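Adenylate isopentenyltransferase (Humulus lupulus, PDB 3A8T) transfers an isopentenyl group from dimethylallyl diphosphate to ATP, ADP or AMP in cytokinin biosynthesis. Local coordinates at residues V234-R239 against K272-H277; E242-G247 against D257-G262. All coordinates share one frame; numbering follows the deposited sequence.

Contact 1: V234-R239 against K272-H277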
ATOM      1  N   VAL A 234       8.241   1.114 -11.386  1.00 17.46           N
ATOM      2  CA  VAL A 234       8.277   0.634 -12.751  1.00 17.56           C
ATOM      3  C   VAL A 234       8.699   1.659 -13.794  1.00 17.10           C
ATOM      4  O   VAL A 234       9.534   1.388 -14.609  1.00 18.82           O
ATOM      5  CB  VAL A 234       6.946   0.079 -13.199  1.00 15.56           C
ATOM      6  CG1 VAL A 234       7.112  -0.475 -14.568  1.00 11.50           C
ATOM      7  CG2 VAL A 234       6.435  -0.972 -12.215  1.00 15.51           C
ATOM      8  N   PRO A 235       8.063   2.834 -13.798  1.00 17.52           N
ATOM      9  CA  PRO A 235       8.404   3.891 -14.781  1.00 17.56           C
ATOM     10  C   PRO A 235       9.837   4.388 -14.600  1.00 17.18           C
ATOM     11  O   PRO A 235      10.530   4.624 -15.595  1.00 17.90           O
ATOM     12  CB  PRO A 235       7.378   5.012 -14.509  1.00 16.91           C
ATOM     13  CG  PRO A 235       6.369   4.412 -13.426  1.00 14.53           C
ATOM     14  CD  PRO A 235       7.169   3.331 -12.726  1.00 16.98           C
ATOM     15  N   GLU A 236      10.275   4.467 -13.330  1.00 18.13           N
ATOM     16  CA  GLU A 236      11.616   4.948 -12.963  1.00 19.00           C
ATOM     17  C   GLU A 236      12.680   4.021 -13.519  1.00 19.00           C
ATOM     18  O   GLU A 236      13.623   4.480 -14.186  1.00 20.48           O
ATOM     19  CB  GLU A 236      11.782   5.105 -11.436  1.00 21.77           C
ATOM     20  CG  GLU A 236      10.845   6.082 -10.777  1.00 20.82           C
ATOM     21  CD  GLU A 236       9.453   5.502 -10.472  1.00 25.55           C
ATOM     22  OE1 GLU A 236       9.042   4.429 -11.010  1.00 25.43           O
ATOM     23  OE2 GLU A 236       8.751   6.131  -9.660  1.00 25.08           O
ATOM     24  N   PHE A 237      12.537   2.723 -13.276  1.00 17.83           N
ATOM     25  CA  PHE A 237      13.533   1.835 -13.838  1.00 16.93           C
ATOM     26  C   PHE A 237      13.439   1.647 -15.317  1.00 16.78           C
ATOM     27  O   PHE A 237      14.443   1.344 -15.937  1.00 17.31           O
ATOM     28  CB  PHE A 237      13.616   0.507 -13.070  1.00 16.96           C
ATOM     29  CG  PHE A 237      14.640   0.571 -11.947  1.00 22.05           C
ATOM     30  CD1 PHE A 237      16.017   0.717 -12.251  1.00 20.84           C
ATOM     31  CD2 PHE A 237      14.241   0.671 -10.591  1.00 21.98           C
ATOM     32  CE1 PHE A 237      16.961   0.972 -11.233  1.00 23.07           C
ATOM     33  CE2 PHE A 237      15.174   0.923  -9.581  1.00 21.30           C
ATOM     34  CZ  PHE A 237      16.533   1.077  -9.898  1.00 21.99           C
ATOM     35  N   ASP A 238      12.255   1.824 -15.904  1.00 17.32           N
ATOM     36  CA  ASP A 238      12.131   1.722 -17.379  1.00 18.69           C
ATOM     37  C   ASP A 238      13.068   2.781 -18.010  1.00 20.38           C
ATOM     38  O   ASP A 238      13.722   2.553 -19.039  1.00 22.96           O
ATOM     39  CB  ASP A 238      10.687   1.955 -17.862  1.00 16.92           C
ATOM     40  CG  ASP A 238       9.770   0.753 -17.595  1.00 19.18           C
ATOM     41  OD1 ASP A 238      10.289  -0.344 -17.266  1.00 20.63           O
ATOM     42  OD2 ASP A 238       8.527   0.888 -17.709  1.00 21.13           O
ATOM     43  N   ARG A 239      13.162   3.935 -17.376  1.00 21.70           N
ATOM     44  CA  ARG A 239      14.028   4.974 -17.891  1.00 23.46           C
ATOM     45  C   ARG A 239      15.475   4.451 -17.860  1.00 23.47           C
ATOM     46  O   ARG A 239      16.218   4.619 -18.800  1.00 24.62           O
ATOM     47  CB  ARG A 239      13.852   6.202 -17.033  1.00 28.14           C
ATOM     48  CG  ARG A 239      14.623   7.422 -17.435  1.00 31.35           C
ATOM     49  CD  ARG A 239      13.825   8.662 -17.021  1.00 34.01           C
ATOM     50  NE  ARG A 239      14.630   9.827 -17.291  1.00 35.39           N
ATOM     51  CZ  ARG A 239      14.877  10.261 -18.514  1.00 36.31           C
ATOM     52  NH1 ARG A 239      14.355   9.649 -19.570  1.00 38.08           N
ATOM     53  NH2 ARG A 239      15.714  11.254 -18.688  1.00 37.31           N
ATOM     54  N   LYS A 272      12.292   7.312  -4.609  1.00 24.40           N
ATOM     55  CA  LYS A 272      12.127   7.769  -3.229  1.00 24.72           C
ATOM     56  C   LYS A 272      11.229   8.977  -3.224  1.00 25.75           C
ATOM     57  O   LYS A 272      10.303   9.065  -2.433  1.00 26.76           O
ATOM     58  CB  LYS A 272      13.486   8.097  -2.627  1.00 24.95           C
ATOM     59  CG  LYS A 272      14.303   6.827  -2.348  1.00 25.83           C
ATOM     60  CD  LYS A 272      15.641   7.113  -1.738  1.00 24.72           C
ATOM     61  CE  LYS A 272      16.225   5.828  -1.227  1.00 28.32           C
ATOM     62  NZ  LYS A 272      17.585   5.962  -0.647  1.00 28.29           N
ATOM     63  N   GLU A 273      11.527   9.900  -4.134  1.00 26.05           N
ATOM     64  CA  GLU A 273      10.758  11.126  -4.355  1.00 25.79           C
ATOM     65  C   GLU A 273       9.307  10.931  -4.724  1.00 21.44           C
ATOM     66  O   GLU A 273       8.457  11.619  -4.203  1.00 20.39           O
ATOM     67  CB  GLU A 273      11.389  11.937  -5.474  1.00 31.28           C
ATOM     68  CG  GLU A 273      12.175  13.126  -5.009  1.00 39.35           C
ATOM     69  CD  GLU A 273      12.838  13.808  -6.180  1.00 45.97           C
ATOM     70  OE1 GLU A 273      14.098  13.677  -6.311  1.00 47.82           O
ATOM     71  OE2 GLU A 273      12.076  14.445  -6.979  1.00 48.48           O
ATOM     72  N   ASN A 274       9.033  10.059  -5.687  1.00 20.46           N
ATOM     73  CA  ASN A 274       7.651   9.809  -6.085  1.00 20.59           C
ATOM     74  C   ASN A 274       6.833   9.236  -4.939  1.00 19.98           C
ATOM     75  O   ASN A 274       5.666   9.497  -4.805  1.00 20.29           O
ATOM     76  CB  ASN A 274       7.623   8.884  -7.303  1.00 21.88           C
ATOM     77  CG  ASN A 274       8.139   9.612  -8.562  1.00 24.30           C
ATOM     78  OD1 ASN A 274       8.154  10.836  -8.568  1.00 25.82           O
ATOM     79  ND2 ASN A 274       8.572   8.891  -9.582  1.00 19.32           N
ATOM     80  N   THR A 275       7.511   8.495  -4.077  1.00 21.64           N
ATOM     81  CA  THR A 275       6.916   7.806  -2.940  1.00 22.15           C
ATOM     82  C   THR A 275       6.541   8.816  -1.889  1.00 23.27           C
ATOM     83  O   THR A 275       5.464   8.782  -1.306  1.00 22.74           O
ATOM     84  CB  THR A 275       7.924   6.812  -2.396  1.00 23.70           C
ATOM     85  OG1 THR A 275       8.105   5.750  -3.348  1.00 21.71           O
ATOM     86  CG2 THR A 275       7.477   6.284  -1.053  1.00 24.39           C
ATOM     87  N   CYS A 276       7.470   9.746  -1.709  1.00 23.56           N
ATOM     88  CA  CYS A 276       7.344  10.818  -0.797  1.00 23.05           C
ATOM     89  C   CYS A 276       6.215  11.727  -1.262  1.00 23.89           C
ATOM     90  O   CYS A 276       5.405  12.154  -0.444  1.00 25.06           O
ATOM     91  CB  CYS A 276       8.713  11.515  -0.668  1.00 21.92           C
ATOM     92  SG  CYS A 276       9.947  10.455   0.290  1.00 31.81           S
ATOM     93  N   HIS A 277       6.135  12.010  -2.557  1.00 23.80           N
ATOM     94  CA  HIS A 277       5.054  12.846  -3.056  1.00 24.99           C
ATOM     95  C   HIS A 277       3.706  12.151  -2.938  1.00 24.46           C
ATOM     96  O   HIS A 277       2.703  12.785  -2.652  1.00 24.21           O
ATOM     97  CB  HIS A 277       5.288  13.211  -4.526  1.00 27.39           C
ATOM     98  CG  HIS A 277       6.190  14.391  -4.709  1.00 30.60           C
ATOM     99  ND1 HIS A 277       7.134  14.468  -5.713  1.00 31.66           N
ATOM    100  CD2 HIS A 277       6.301  15.538  -4.000  1.00 31.56           C
ATOM    101  CE1 HIS A 277       7.788  15.607  -5.608  1.00 32.29           C
ATOM    102  NE2 HIS A 277       7.302  16.272  -4.575  1.00 33.66           N
TER

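Contact 2: E242-G247 against D257-G262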
ATOM      1  N   GLU A 242      16.035   1.702 -20.355  1.00 28.85           N
ATOM      2  CA  GLU A 242      16.009   2.271 -21.690  1.00 32.44           C
ATOM      3  C   GLU A 242      17.414   2.277 -22.223  1.00 33.04           C
ATOM      4  O   GLU A 242      17.699   1.825 -23.333  1.00 34.03           O
ATOM      5  CB  GLU A 242      15.494   3.714 -21.658  1.00 36.33           C
ATOM      6  CG  GLU A 242      15.125   4.172 -23.030  1.00 40.79           C
ATOM      7  CD  GLU A 242      14.295   3.109 -23.721  1.00 43.09           C
ATOM      8  OE1 GLU A 242      14.576   2.775 -24.889  1.00 45.01           O
ATOM      9  OE2 GLU A 242      13.357   2.603 -23.076  1.00 45.67           O
ATOM     10  N   LYS A 243      18.297   2.806 -21.394  1.00 34.22           N
ATOM     11  CA  LYS A 243      19.702   2.873 -21.727  1.00 34.88           C
ATOM     12  C   LYS A 243      20.467   1.608 -21.439  1.00 33.49           C
ATOM     13  O   LYS A 243      21.312   1.220 -22.247  1.00 34.73           O
ATOM     14  CB  LYS A 243      20.346   4.054 -21.017  1.00 36.30           C
ATOM     15  CG  LYS A 243      20.000   5.372 -21.698  1.00 39.30           C
ATOM     16  CD  LYS A 243      20.612   6.544 -20.972  1.00 43.50           C
ATOM     17  CE  LYS A 243      20.291   6.491 -19.463  1.00 45.71           C
ATOM     18  NZ  LYS A 243      18.845   6.112 -19.228  1.00 48.72           N
ATOM     19  N   PHE A 244      20.162   0.949 -20.322  1.00 31.87           N
ATOM     20  CA  PHE A 244      20.863  -0.281 -19.937  1.00 30.76           C
ATOM     21  C   PHE A 244      19.942  -1.485 -19.809  1.00 31.94           C
ATOM     22  O   PHE A 244      19.486  -1.841 -18.713  1.00 32.11           O
ATOM     23  CB  PHE A 244      21.599   0.003 -18.652  1.00 30.27           C
ATOM     24  CG  PHE A 244      22.555   1.140 -18.778  1.00 30.45           C
ATOM     25  CD1 PHE A 244      23.747   0.990 -19.480  1.00 31.67           C
ATOM     26  CD2 PHE A 244      22.281   2.355 -18.222  1.00 30.10           C
ATOM     27  CE1 PHE A 244      24.640   2.041 -19.614  1.00 29.75           C
ATOM     28  CE2 PHE A 244      23.185   3.421 -18.353  1.00 31.02           C
ATOM     29  CZ  PHE A 244      24.360   3.252 -19.052  1.00 30.69           C
ATOM     30  N   ARG A 245      19.653  -2.095 -20.959  1.00 32.81           N
ATOM     31  CA  ARG A 245      18.747  -3.235 -21.016  1.00 34.55           C
ATOM     32  C   ARG A 245      19.223  -4.291 -20.059  1.00 34.01           C
ATOM     33  O   ARG A 245      20.403  -4.415 -19.825  1.00 33.55           O
ATOM     34  CB  ARG A 245      18.649  -3.807 -22.445  1.00 36.77           C
ATOM     35  CG  ARG A 245      18.184  -2.812 -23.538  1.00 40.58           C
ATOM     36  CD  ARG A 245      16.928  -1.997 -23.135  1.00 44.20           C
ATOM     37  NE  ARG A 245      16.617  -0.882 -24.043  1.00 44.70           N
ATOM     38  CZ  ARG A 245      15.809  -1.004 -25.089  1.00 47.40           C
ATOM     39  NH1 ARG A 245      15.260  -2.192 -25.316  1.00 47.53           N
ATOM     40  NH2 ARG A 245      15.555   0.035 -25.906  1.00 47.52           N
ATOM     41  N   PRO A 246      18.296  -5.041 -19.459  1.00 35.98           N
ATOM     42  CA  PRO A 246      18.604  -6.114 -18.496  1.00 37.66           C
ATOM     43  C   PRO A 246      19.659  -7.169 -18.964  1.00 40.74           C
ATOM     44  O   PRO A 246      19.457  -7.896 -19.934  1.00 41.22           O
ATOM     45  CB  PRO A 246      17.221  -6.722 -18.229  1.00 35.71           C
ATOM     46  CG  PRO A 246      16.323  -5.543 -18.400  1.00 34.57           C
ATOM     47  CD  PRO A 246      16.838  -4.874 -19.611  1.00 34.60           C
ATOM     48  N   GLY A 247      20.785  -7.253 -18.267  1.00 43.39           N
ATOM     49  CA  GLY A 247      21.790  -8.205 -18.680  1.00 47.57           C
ATOM     50  C   GLY A 247      22.838  -7.612 -19.613  1.00 50.70           C
ATOM     51  O   GLY A 247      23.861  -8.241 -19.906  1.00 51.72           O
ATOM     52  N   ASP A 257      30.463   3.783 -17.984  1.00 55.69           N
ATOM     53  CA  ASP A 257      30.259   3.559 -16.559  1.00 52.86           C
ATOM     54  C   ASP A 257      29.663   4.730 -15.780  1.00 50.71           C
ATOM     55  O   ASP A 257      28.756   4.547 -14.959  1.00 49.51           O
ATOM     56  CB  ASP A 257      31.571   3.165 -15.899  1.00 54.79           C
ATOM     57  CG  ASP A 257      32.006   1.756 -16.250  1.00 57.31           C
ATOM     58  OD1 ASP A 257      32.244   1.477 -17.444  1.00 57.33           O
ATOM     59  OD2 ASP A 257      32.109   0.925 -15.315  1.00 59.17           O
ATOM     60  N   ARG A 258      30.175   5.931 -16.032  1.00 48.12           N
ATOM     61  CA  ARG A 258      29.717   7.127 -15.331  1.00 45.73           C
ATOM     62  C   ARG A 258      28.236   7.461 -15.583  1.00 42.73           C
ATOM     63  O   ARG A 258      27.579   8.069 -14.763  1.00 40.14           O
ATOM     64  CB  ARG A 258      30.623   8.308 -15.723  1.00 48.79           C
ATOM     65  CG  ARG A 258      32.116   7.916 -15.816  1.00 51.43           C
ATOM     66  CD  ARG A 258      33.099   9.105 -15.883  1.00 54.97           C
ATOM     67  NE  ARG A 258      33.185   9.769 -17.193  1.00 57.33           N
ATOM     68  CZ  ARG A 258      33.603   9.196 -18.332  1.00 59.57           C
ATOM     69  NH1 ARG A 258      33.990   7.914 -18.364  1.00 59.45           N
ATOM     70  NH2 ARG A 258      33.639   9.915 -19.460  1.00 59.64           N
ATOM     71  N   VAL A 259      27.723   7.057 -16.738  1.00 40.67           N
ATOM     72  CA  VAL A 259      26.336   7.311 -17.082  1.00 38.53           C
ATOM     73  C   VAL A 259      25.462   6.220 -16.429  1.00 36.83           C
ATOM     74  O   VAL A 259      24.365   6.508 -15.932  1.00 36.17           O
ATOM     75  CB  VAL A 259      26.128   7.343 -18.664  1.00 38.94           C
ATOM     76  CG1 VAL A 259      26.410   5.983 -19.277  1.00 39.59           C
ATOM     77  CG2 VAL A 259      24.697   7.744 -19.008  1.00 37.76           C
ATOM     78  N   ARG A 260      25.965   4.985 -16.422  1.00 34.57           N
ATOM     79  CA  ARG A 260      25.252   3.857 -15.844  1.00 33.91           C
ATOM     80  C   ARG A 260      25.000   4.101 -14.373  1.00 31.65           C
ATOM     81  O   ARG A 260      23.892   3.887 -13.874  1.00 30.73           O
ATOM     82  CB  ARG A 260      26.045   2.559 -16.009  1.00 34.60           C
ATOM     83  CG  ARG A 260      25.417   1.365 -15.320  1.00 36.69           C
ATOM     84  CD  ARG A 260      26.238   0.071 -15.475  1.00 38.26           C
ATOM     85  NE  ARG A 260      26.443  -0.359 -16.860  1.00 40.45           N
ATOM     86  CZ  ARG A 260      25.713  -1.286 -17.492  1.00 42.15           C
ATOM     87  NH1 ARG A 260      24.706  -1.883 -16.861  1.00 42.74           N
ATOM     88  NH2 ARG A 260      26.026  -1.672 -18.737  1.00 38.85           N
ATOM     89  N   ARG A 261      26.036   4.565 -13.688  1.00 30.69           N
ATOM     90  CA  ARG A 261      25.960   4.857 -12.244  1.00 29.11           C
ATOM     91  C   ARG A 261      25.031   6.056 -11.966  1.00 26.54           C
ATOM     92  O   ARG A 261      24.239   6.054 -10.999  1.00 23.32           O
ATOM     93  CB  ARG A 261      27.370   5.140 -11.709  1.00 31.62           C
ATOM     94  CG  ARG A 261      27.433   5.355 -10.215  1.00 35.92           C
ATOM     95  CD  ARG A 261      28.846   5.691  -9.805  1.00 40.58           C
ATOM     96  NE  ARG A 261      29.693   4.506  -9.722  1.00 43.43           N
ATOM     97  CZ  ARG A 261      29.667   3.658  -8.696  1.00 45.36           C
ATOM     98  NH1 ARG A 261      28.828   3.901  -7.694  1.00 44.12           N
ATOM     99  NH2 ARG A 261      30.487   2.593  -8.665  1.00 45.50           N
ATOM    100  N   GLY A 262      25.156   7.069 -12.828  1.00 24.83           N
ATOM    101  CA  GLY A 262      24.333   8.257 -12.727  1.00 24.71           C
ATOM    102  C   GLY A 262      22.876   7.854 -13.020  1.00 26.32           C
ATOM    103  O   GLY A 262      21.966   8.296 -12.330  1.00 27.43           O
TER

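Contact 1: V234-R239 against K272-H277
Glu236 and Asn274 link the two arms of an antiparallel helical hairpin, helices 234-243 and 257-289, beside the nucleotide-binding core of this P-loop protein. The helices stand well apart here. The CA atoms of Glu236 and Asn274 are 9.3 Å from each other, and the two side chains reach each other from opposite directions.

The link is a single polar contact. Asn274 ND2 donates a hydrogen bond to Glu236 OE2 at 2.8 Å, with a nearly straight N-H...O angle of 169°. The acceptor lies in the amide plane of Asn274. The donor meets OE2 on its anti side, 32° out of the carboxylate plane. The carboxylate and amide planes are inclined to each other at about half a right angle.

Beyond the bonded pair little touches. Glu236 CD is 3.6 Å from Asn274 ND2, and no carbons of the two side chains pack closely. The apolar packing lies beside the pair. Glu236 itself rests on Ala270 and Ile271. Phe237 meets Ala267, Ile271 and the ring of Phe264 on helix 257-289, and it meets the ring of Phe204 on helix 203-210 edge-to-face.

A second polar bond holds the other carboxylate oxygen. The Glu236 chain is bent at chi2 (82°). This folds the carboxylate back toward the start of its own helix. Gly233 there directly follows Lys230, Ala231 and Ile232, which bind ATP. The two oxygens of this buried carboxylate therefore have different donors, which together fix its rotation: OE1 takes the backbone N-H of Gly233, and OE2 takes ND2 of Asn274.

Contact 2: E242-G247 against D257-G262
Phe244 packs on Arg260 and Val259 where the helical hairpin nears its closing loop. Phe244 lies in segment 242-247, at the far end of helix 234-243, and helix 257-289 is in its first turns. Arg260 CB sits over one face of the Phe244 ring, 3.9 Å from the centroid, in a CH-pi contact. The ring rim also leans on the Arg260 backbone, with Phe244 CE2 3.3 Å from Arg260 CA. Val259 CG1 meets the ring at its edge, in plane, 3.4 Å from Phe244 CZ. The Arg260 chain bends at chi3 (-60°), which turns the guanidinium back to the ring. Phe244 CD1 then lies over the centre of that group, 3.6 Å from Arg260 CZ. The ring and guanidinium planes are 39° apart, so this is a tilted contact and not a parallel stack. With Phe244 replaced by an alanine, Arg260 CB and Val259 CG1 would probably lose their aromatic partner, and the guanidinium would be freer to turn.

Further out, the Tyr240 ring also meets Phe244. The backbone around Phe244 is held by Arg245, whose NH2 makes a salt bridge with Glu242 OE1. Arg245 NE bonds to Glu242 O at 3.0 Å, from above the carbonyl plane.

Overall arrangement
Contacts 1 and 2 join the same two helices, 234-243 and 257-289, at different levels of one hairpin. Their centres are about 16 Å apart. Contact 2 is nested within the chain loop that contact 1 closes. Contact 1 is at the inner level, its centre about 15 Å from the centre of the chain. The side chain of Glu236 is about 8 Å from the bound ATP and about 3 Å from that of Ile232, an ATP-binding residue. Contact 2 is at the outer level, about 29 Å from the chain centre and away from the ATP site. The join is polar near the nucleotide; near the closing loop it is an aromatic ring against aliphatic carbons and a guanidinium.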